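Local coordinates for protein EvdO1 (Micromonospora carbonacea, PDB 4XBZ) that is a nickel-bound member of the phytanoyl-CoA dioxygenase family that probably carries out an oxidative cyclization in orthosomycin biosynthesis, at residues I34-I39 and V57-G62. Sequence-based numbering, arbitrary orientation.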
loop_
_atom_site.group_PDB
_atom_site.type_symbol
_atom_site.label_atom_id
_atom_site.label_comp_id
_atom_site.label_asym_id
_atom_site.label_seq_id
_atom_site.Cartn_x
_atom_site.Cartn_y
_atom_site.Cartn_z
ATOM N N ILE A 34 2.646 18.261 -5.718
ATOM C CA ILE A 34 2.304 17.324 -4.645
ATOM C C ILE A 34 0.809 17.355 -4.351
ATOM O O ILE A 34 0.246 18.416 -4.065
ATOM C CB ILE A 34 3.070 17.633 -3.345
ATOM C CG1 ILE A 34 4.577 17.627 -3.607
ATOM C CG2 ILE A 34 2.695 16.627 -2.240
ATOM C CD1 ILE A 34 5.458 17.947 -2.393
ATOM N N ALA A 35 0.165 16.197 -4.427
ATOM C CA ALA A 35 -1.258 16.110 -4.132
ATOM C C ALA A 35 -1.515 16.437 -2.662
ATOM O O ALA A 35 -0.653 16.226 -1.805
ATOM C CB ALA A 35 -1.800 14.724 -4.475
ATOM N N GLU A 36 -2.700 16.962 -2.379
ATOM C CA GLU A 36 -3.049 17.370 -1.033
ATOM C C GLU A 36 -4.330 16.682 -0.578
ATOM O O GLU A 36 -5.307 16.543 -1.334
ATOM C CB GLU A 36 -3.185 18.902 -0.951
ATOM C CG GLU A 36 -1.867 19.652 -1.237
ATOM C CD GLU A 36 -1.938 21.166 -0.974
ATOM O OE1 GLU A 36 -2.934 21.638 -0.382
ATOM O OE2 GLU A 36 -0.985 21.884 -1.356
ATOM N N CYS A 37 -4.308 16.230 0.667
ATOM C CA CYS A 37 -5.462 15.576 1.257
ATOM C C CYS A 37 -5.960 16.369 2.448
ATOM O O CYS A 37 -5.287 16.438 3.478
ATOM C CB CYS A 37 -5.116 14.151 1.688
ATOM S SG CYS A 37 -6.335 13.460 2.802
ATOM N N ASP A 38 -7.133 16.978 2.303
ATOM C CA ASP A 38 -7.766 17.655 3.428
ATOM C C ASP A 38 -8.471 16.593 4.255
ATOM O O ASP A 38 -9.675 16.365 4.099
ATOM C CB ASP A 38 -8.750 18.738 2.966
ATOM C CG ASP A 38 -8.886 19.878 3.983
ATOM O OD1 ASP A 38 -8.335 20.978 3.724
ATOM O OD2 ASP A 38 -9.521 19.673 5.052
ATOM N N ILE A 39 -7.712 15.956 5.142
ATOM C CA ILE A 39 -8.146 14.718 5.768
ATOM C C ILE A 39 -9.428 14.860 6.573
ATOM O O ILE A 39 -10.234 13.936 6.632
ATOM C CB ILE A 39 -7.041 14.136 6.676
ATOM C CG1 ILE A 39 -7.429 12.726 7.127
ATOM C CG2 ILE A 39 -6.727 15.059 7.864
ATOM C CD1 ILE A 39 -7.715 11.797 5.960
ATOM N N VAL A 57 5.023 10.770 -2.533
ATOM C CA VAL A 57 4.861 11.898 -1.627
ATOM C C VAL A 57 3.383 12.321 -1.561
ATOM O O VAL A 57 2.647 12.181 -2.537
ATOM C CB VAL A 57 5.779 13.074 -2.080
ATOM C CG1 VAL A 57 5.141 13.868 -3.201
ATOM C CG2 VAL A 57 6.143 13.968 -0.925
ATOM N N LEU A 58 2.945 12.791 -0.393
ATOM C CA LEU A 58 1.568 13.246 -0.175
ATOM C C LEU A 58 1.475 14.237 0.982
ATOM O O LEU A 58 1.943 13.947 2.095
ATOM C CB LEU A 58 0.632 12.061 0.111
ATOM C CG LEU A 58 -0.797 12.444 0.498
ATOM C CD1 LEU A 58 -1.490 13.111 -0.683
ATOM C CD2 LEU A 58 -1.620 11.265 1.017
ATOM N N VAL A 59 0.874 15.399 0.716
ATOM C CA VAL A 59 0.580 16.393 1.753
ATOM C C VAL A 59 -0.793 16.160 2.361
ATOM O O VAL A 59 -1.786 16.033 1.645
ATOM C CB VAL A 59 0.614 17.843 1.214
ATOM C CG1 VAL A 59 0.065 18.815 2.253
ATOM C CG2 VAL A 59 2.008 18.232 0.823
ATOM N N VAL A 60 -0.836 16.104 3.684
ATOM C CA VAL A 60 -2.087 16.008 4.418
ATOM C C VAL A 60 -2.309 17.291 5.232
ATOM O O VAL A 60 -1.582 17.541 6.215
ATOM C CB VAL A 60 -2.079 14.805 5.358
ATOM C CG1 VAL A 60 -3.353 14.774 6.189
ATOM C CG2 VAL A 60 -1.894 13.501 4.563
ATOM N N ARG A 61 -3.294 18.097 4.833
ATOM C CA ARG A 61 -3.584 19.369 5.511
ATOM C C ARG A 61 -4.453 19.170 6.749
ATOM O O ARG A 61 -5.334 18.315 6.761
ATOM C CB ARG A 61 -4.286 20.362 4.572
ATOM C CG ARG A 61 -3.528 20.703 3.302
ATOM C CD ARG A 61 -2.237 21.455 3.567
ATOM N NE ARG A 61 -1.616 21.865 2.301
ATOM C CZ ARG A 61 -0.411 22.422 2.190
ATOM N NH1 ARG A 61 0.329 22.652 3.277
ATOM N NH2 ARG A 61 0.056 22.741 0.982
ATOM N N GLY A 62 -4.195 19.965 7.787
ATOM C CA GLY A 62 -5.024 19.964 8.987
ATOM C C GLY A 62 -5.143 18.660 9.763
ATOM O O GLY A 62 -6.227 18.318 10.239
HETATM O O HOH W 1 -8.037 18.677 7.289
#
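C37 and V59 join the parallel pair of a beta-alpha-beta unit, whose helix 46-55 links edge strand 36-38 to strand 57-61 of the larger sheet in a double-stranded beta-helix fold. C37 N donates to V59 O at 2.7 Å; V59 N to A35 O and R61 N to C37 O continue the bonding on either side, the last more bent. Along one face, E36, V59 and R61 illustrate how a surface salt bridge can roof an apolar side chain. R61 grips the E36 carboxylate side-on, NE reaching OE1 at 3.0 Å and NH2 reaching OE2 at 2.7 Å. Both oxygens lie close to the guanidinium plane but are approached from above the carboxylate, the two planes standing 76° apart. The arginine is bent at chi2 (-66°), which turns its end back along the strand, and CG1 of V59 lies against one guanidinium face, 3.5 Å from its plane and toward the rim. On the other face, L58 CD1 lies 4.1 Å from A35 CB, while helix 46-55 packs on A35, C37 and L58. In the second shell, R61 NH1 makes a salt bridge with D234 and a hydrogen bond to V229 O, which probably limits rotation of the guanidinium. Beside D38 and R61, a water bridges D38 OD2 and R61 O, lying 2.8 Å from the latter.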